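PDB 7D3F: isoform 2 of Dual oxidase maturation factor 1 from Homo sapiens, which may be required for the maturation of functional DUOX1 and its transport from the endoplasmic reticulum to the plasma membrane. Local coordinates for residues P116-L120 / N121-N125; E141-K144 / A145-G149. All coordinates share one frame; numbering follows the deposited sequence.

Interaction 1. Residues P116-L120 / N121-N125; sequences PVQQL and NETIN. With NAG (2-acetamido-2-deoxy-beta-D-glucopyranose), chain S; MAN (alpha-D-mannopyranose), chain E; MAN (alpha-D-mannopyranose), chain C.
Gln119 and Glu122 face each other across a tight turn and are joined by two backbone hydrogen bonds. Glu122 N lies 2.9 Å from Gln119 O, and Gln119 N lies 3.1 Å from Glu122 O. Two pairs further from the turn, Ile124 N donates to Val117 O at 3.0 Å. Between these bonds, Gln118 and Thr123 form a non-hydrogen-bonded antiparallel pair. Their side chains lie side by side on the same face of the sheet. The Gln118 chain bends at chi2 (-70°), and this swings its amide across to the neighbouring strand. NE2 then donates to Thr123 OG1 at 3.1 Å, a bond tilted 27° from the amide plane. On the other face, Gln119 keeps an extended chain. Its NE2 donates in the amide plane to Pro116 O at 3.0 Å and also reaches Ser96 O on strand 94-103. One amide thus ties the hairpin to an earlier corner and to another strand.

On the side turned away from 118-119, sugars bond to the backbone of Thr123 and Asn125, and one also bonds to Glu122. Thr123 N donates to O3 of one mannose, whose O2 donates to Glu122 OE1; Tyr87 also bonds to OE1. Asn125 N points almost straight (178°) at O3 of a second mannose, 2.8 Å away. Asn121 ND2 is covalently joined to C1 of an N-acetylglucosamine at the turn.

Val117 CG1 meets the methyl CG2 of Thr123 at 3.7 Å. Ile124 CD1 comes alongside Gln119 CB at 3.9 Å, and both side chains rest on Ile95. Leu120 and Asn121 both have positive phi, close to a type I' turn. This is a 2:2 beta hairpin, with Leu120 and Asn121 as its two-residue loop, here placed at the margin of the chain's antiparallel sheet and decorated with glycan.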
# COMPACT_ATOMS: atom_id res chain seq x y z
N PRO B 116 33.63 23.67 -18.79
CA PRO B 116 33.82 22.51 -17.91
C PRO B 116 32.85 22.48 -16.73
O PRO B 116 32.18 23.48 -16.47
CB PRO B 116 35.26 22.67 -17.42
CG PRO B 116 35.46 24.14 -17.41
CD PRO B 116 34.69 24.68 -18.58
N VAL B 117 32.78 21.34 -16.03
CA VAL B 117 31.86 21.20 -14.91
C VAL B 117 32.16 22.23 -13.84
O VAL B 117 31.24 22.81 -13.23
CB VAL B 117 31.91 19.77 -14.36
CG1 VAL B 117 30.97 19.62 -13.17
CG2 VAL B 117 31.56 18.76 -15.45
N GLN B 118 33.44 22.49 -13.57
CA GLN B 118 33.85 23.46 -12.56
C GLN B 118 33.91 24.84 -13.21
O GLN B 118 34.90 25.20 -13.85
CB GLN B 118 35.20 23.06 -11.97
CG GLN B 118 35.18 21.74 -11.20
CD GLN B 118 34.41 21.83 -9.91
OE1 GLN B 118 34.39 22.88 -9.25
NE2 GLN B 118 33.75 20.74 -9.53
N GLN B 119 32.84 25.61 -13.03
CA GLN B 119 32.77 26.99 -13.51
C GLN B 119 32.31 27.90 -12.38
O GLN B 119 31.43 27.52 -11.60
CB GLN B 119 31.83 27.13 -14.70
CG GLN B 119 32.37 26.60 -16.00
CD GLN B 119 31.46 26.90 -17.16
OE1 GLN B 119 31.06 28.04 -17.36
NE2 GLN B 119 31.11 25.87 -17.92
N LEU B 120 32.90 29.09 -12.30
CA LEU B 120 32.58 30.08 -11.27
C LEU B 120 32.70 29.50 -9.86
O LEU B 120 31.90 29.84 -8.98
CB LEU B 120 31.18 30.68 -11.47
CG LEU B 120 30.90 31.28 -12.84
CD1 LEU B 120 29.46 31.75 -12.95
CD2 LEU B 120 31.88 32.41 -13.10
N ASN B 121 33.68 28.62 -9.64
CA ASN B 121 33.88 27.94 -8.35
C ASN B 121 32.65 27.14 -7.92
O ASN B 121 32.38 26.99 -6.73
CB ASN B 121 34.29 28.92 -7.25
CG ASN B 121 35.64 29.54 -7.51
OD1 ASN B 121 35.81 30.76 -7.46
ND2 ASN B 121 36.63 28.70 -7.80
N GLU B 122 31.91 26.60 -8.89
CA GLU B 122 30.72 25.81 -8.61
C GLU B 122 30.72 24.56 -9.48
O GLU B 122 31.29 24.55 -10.58
CB GLU B 122 29.44 26.61 -8.83
CG GLU B 122 29.39 27.93 -8.07
CD GLU B 122 27.97 28.40 -7.82
OE1 GLU B 122 27.06 27.56 -7.82
OE2 GLU B 122 27.78 29.62 -7.62
N THR B 123 30.07 23.51 -8.99
CA THR B 123 29.92 22.26 -9.71
C THR B 123 28.58 22.28 -10.44
O THR B 123 27.52 22.30 -9.81
CB THR B 123 30.00 21.07 -8.76
OG1 THR B 123 31.14 21.21 -7.90
CG2 THR B 123 30.13 19.77 -9.54
N ILE B 124 28.63 22.26 -11.77
CA ILE B 124 27.41 22.35 -12.57
C ILE B 124 27.17 21.01 -13.26
O ILE B 124 27.64 20.77 -14.38
CB ILE B 124 27.51 23.49 -13.60
CG1 ILE B 124 27.95 24.78 -12.91
CG2 ILE B 124 26.17 23.69 -14.30
CD1 ILE B 124 28.18 25.93 -13.86
N ASN B 125 26.43 20.13 -12.59
CA ASN B 125 26.04 18.83 -13.13
C ASN B 125 24.60 18.52 -12.75
O ASN B 125 24.28 17.40 -12.32
CB ASN B 125 26.99 17.73 -12.67
CG ASN B 125 26.85 16.46 -13.49
OD1 ASN B 125 26.35 16.48 -14.61
ND2 ASN B 125 27.30 15.34 -12.92
C1 NAG S . 37.96 29.18 -8.07
C2 NAG S . 38.91 28.72 -6.97
C3 NAG S . 40.33 29.21 -7.25
C4 NAG S . 40.77 28.80 -8.65
C5 NAG S . 39.75 29.26 -9.69
C6 NAG S . 40.06 28.78 -11.08
C7 NAG S . 38.30 30.43 -5.29
C8 NAG S . 37.82 30.65 -3.89
N2 NAG S . 38.46 29.15 -5.66
O3 NAG S . 41.22 28.66 -6.29
O4 NAG S . 42.04 29.38 -8.95
O5 NAG S . 38.45 28.74 -9.35
O6 NAG S . 39.46 27.52 -11.34
O7 NAG S . 38.53 31.37 -6.05
C1 MAN E . 24.25 19.81 -6.66
C2 MAN E . 24.68 20.79 -7.78
C3 MAN E . 25.22 20.00 -8.95
C4 MAN E . 26.38 19.12 -8.49
C5 MAN E . 25.91 18.17 -7.38
C6 MAN E . 27.04 17.35 -6.78
O2 MAN E . 25.77 21.60 -7.35
O3 MAN E . 25.63 20.85 -10.01
O4 MAN E . 26.87 18.35 -9.57
O5 MAN E . 25.32 18.95 -6.30
O6 MAN E . 26.48 16.48 -5.80
C1 MAN C . 25.29 22.89 -6.92
C2 MAN C . 26.44 23.87 -7.15
C3 MAN C . 27.61 23.50 -6.24
C4 MAN C . 27.15 23.37 -4.77
C5 MAN C . 25.95 22.41 -4.66
C6 MAN C . 25.35 22.38 -3.27
O2 MAN C . 26.07 25.20 -6.78
O3 MAN C . 28.68 24.43 -6.34
O4 MAN C . 28.21 22.86 -3.99
O5 MAN C . 24.91 22.85 -5.57
O6 MAN C . 24.25 21.47 -3.28

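Interaction 2. Residues E141-K144 / A145-G149. With MAN (alpha-D-mannopyranose), chain D.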
# COMPACT_ATOMS: atom_id res chain seq x y z
N GLU B 141 5.58 21.43 -7.75
CA GLU B 141 6.99 21.08 -7.90
C GLU B 141 7.79 22.24 -8.48
O GLU B 141 8.92 22.49 -8.05
CB GLU B 141 7.13 19.83 -8.77
CG GLU B 141 7.02 18.53 -7.98
CD GLU B 141 7.02 17.31 -8.87
OE1 GLU B 141 5.95 16.98 -9.43
OE2 GLU B 141 8.08 16.67 -9.02
N TYR B 142 7.22 22.96 -9.45
CA TYR B 142 7.92 24.12 -10.00
C TYR B 142 8.08 25.22 -8.95
O TYR B 142 9.12 25.88 -8.89
CB TYR B 142 7.19 24.65 -11.23
CG TYR B 142 7.81 25.91 -11.78
CD1 TYR B 142 9.07 25.89 -12.38
CD2 TYR B 142 7.15 27.13 -11.70
CE1 TYR B 142 9.64 27.04 -12.88
CE2 TYR B 142 7.71 28.29 -12.21
CZ TYR B 142 8.96 28.23 -12.79
OH TYR B 142 9.53 29.38 -13.29
N ALA B 143 7.05 25.43 -8.12
CA ALA B 143 7.16 26.41 -7.05
C ALA B 143 8.23 26.01 -6.04
O ALA B 143 8.99 26.86 -5.55
CB ALA B 143 5.81 26.59 -6.36
N LYS B 144 8.30 24.72 -5.71
CA LYS B 144 9.34 24.24 -4.80
C LYS B 144 10.72 24.40 -5.41
O LYS B 144 11.69 24.71 -4.70
CB LYS B 144 9.08 22.78 -4.42
CG LYS B 144 7.94 22.60 -3.43
CD LYS B 144 7.69 21.14 -3.11
CE LYS B 144 7.17 20.39 -4.32
NZ LYS B 144 6.70 19.02 -3.97
N ALA B 145 10.84 24.20 -6.73
CA ALA B 145 12.11 24.44 -7.40
C ALA B 145 12.49 25.91 -7.35
O ALA B 145 13.66 26.25 -7.15
CB ALA B 145 12.04 23.95 -8.85
N LEU B 146 11.52 26.80 -7.55
CA LEU B 146 11.78 28.23 -7.45
C LEU B 146 12.24 28.61 -6.05
O LEU B 146 13.18 29.40 -5.89
CB LEU B 146 10.54 29.03 -7.84
CG LEU B 146 10.37 29.42 -9.31
CD1 LEU B 146 9.02 30.09 -9.52
CD2 LEU B 146 11.50 30.34 -9.74
N GLU B 147 11.59 28.06 -5.03
CA GLU B 147 12.00 28.35 -3.66
C GLU B 147 13.36 27.75 -3.34
O GLU B 147 14.10 28.30 -2.52
CB GLU B 147 10.94 27.84 -2.68
CG GLU B 147 9.73 28.76 -2.56
CD GLU B 147 8.42 28.03 -2.75
OE1 GLU B 147 8.40 26.79 -2.65
OE2 GLU B 147 7.40 28.71 -3.01
N LYS B 148 13.71 26.62 -3.97
CA LYS B 148 15.02 26.02 -3.73
C LYS B 148 16.13 26.85 -4.35
O LYS B 148 17.25 26.87 -3.82
CB LYS B 148 15.04 24.59 -4.28
CG LYS B 148 16.16 23.73 -3.71
CD LYS B 148 15.92 22.25 -3.99
CE LYS B 148 16.61 21.78 -5.26
NZ LYS B 148 18.09 21.77 -5.11
N GLY B 149 15.86 27.53 -5.46
CA GLY B 149 16.84 28.40 -6.08
C GLY B 149 17.62 27.74 -7.19
O GLY B 149 18.82 27.99 -7.34
C1 MAN D . 22.40 16.84 -6.58
C2 MAN D . 22.55 18.30 -6.13
C3 MAN D . 21.16 18.89 -5.93
C4 MAN D . 20.35 18.76 -7.22
C5 MAN D . 20.29 17.29 -7.67
C6 MAN D . 19.64 17.12 -9.03
O2 MAN D . 23.13 19.07 -7.17
O3 MAN D . 21.21 20.25 -5.51
O4 MAN D . 19.03 19.24 -7.01
O5 MAN D . 21.63 16.75 -7.76
O6 MAN D . 20.51 17.68 -10.01
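Tyr142 and Leu146 sit one helical turn apart and make the main side-chain contact. CG of Leu146 lies over one face of the tyrosine ring, 4.3 Å from its centroid and 24° off the ring normal, a CH-pi contact. The branch CD1 reaches CE2 at the ring rim, 3.5 Å away. Tyr142 CG stands opposite the backbone N (chi1 176°), which turns the ring along the helix toward Leu146. Helix 152-160 packs nearby: Ala158 and Glu159 touch the ring, and Leu155 touches both Ala145 and Leu146.

The backbone bonds are those of a regular alpha helix. Ala145 N, Leu146 N, Glu147 N and Lys148 N donate to the carbonyl oxygens of Glu141, Tyr142, Ala143 and Lys144, respectively. The series ends with Gly149 N, 3.1 Å from Ala145 O. Gly149 has positive phi (95°) and leaves the helix there.

The charged ends find separate partners. Glu141 OE1 is held by Thr131 OG1. Lys144 NZ has a weak, long ion pair with Glu140 OE2. Lys148 bends at its last two torsions, and NZ makes a weak bond to mannose O4 at 3.3 Å. Its stronger partner is a polar side chain on another protein chain.

The contact is therefore divided by chemistry. An apolar stripe of Tyr142, Ala145 and Leu146 seats the helix on its neighbour, though another protein chain also packs on Tyr142 and Leu146. Lys148, at the C-terminal end, meets both glycan and partner protein.

Interaction 1 precedes interaction 2 along the chain. Strand 122-131 is the second strand of the hairpin, and helix 138-148 follows it. The centres are about 21 Å apart and the nearest atoms about 8 Å, so the two do not touch directly. Both belong to the region between helices 50-72 and 169-199, which is predicted to be extracellular. Glycan on the protein itself reaches both: mannoses bind the edge of the hairpin, and another mannose contacts Lys148 as well as Asn127 and Glu128 of strand 122-131. Other protein chains lie within reach of both, consistent with a surface that serves assembly with partner proteins.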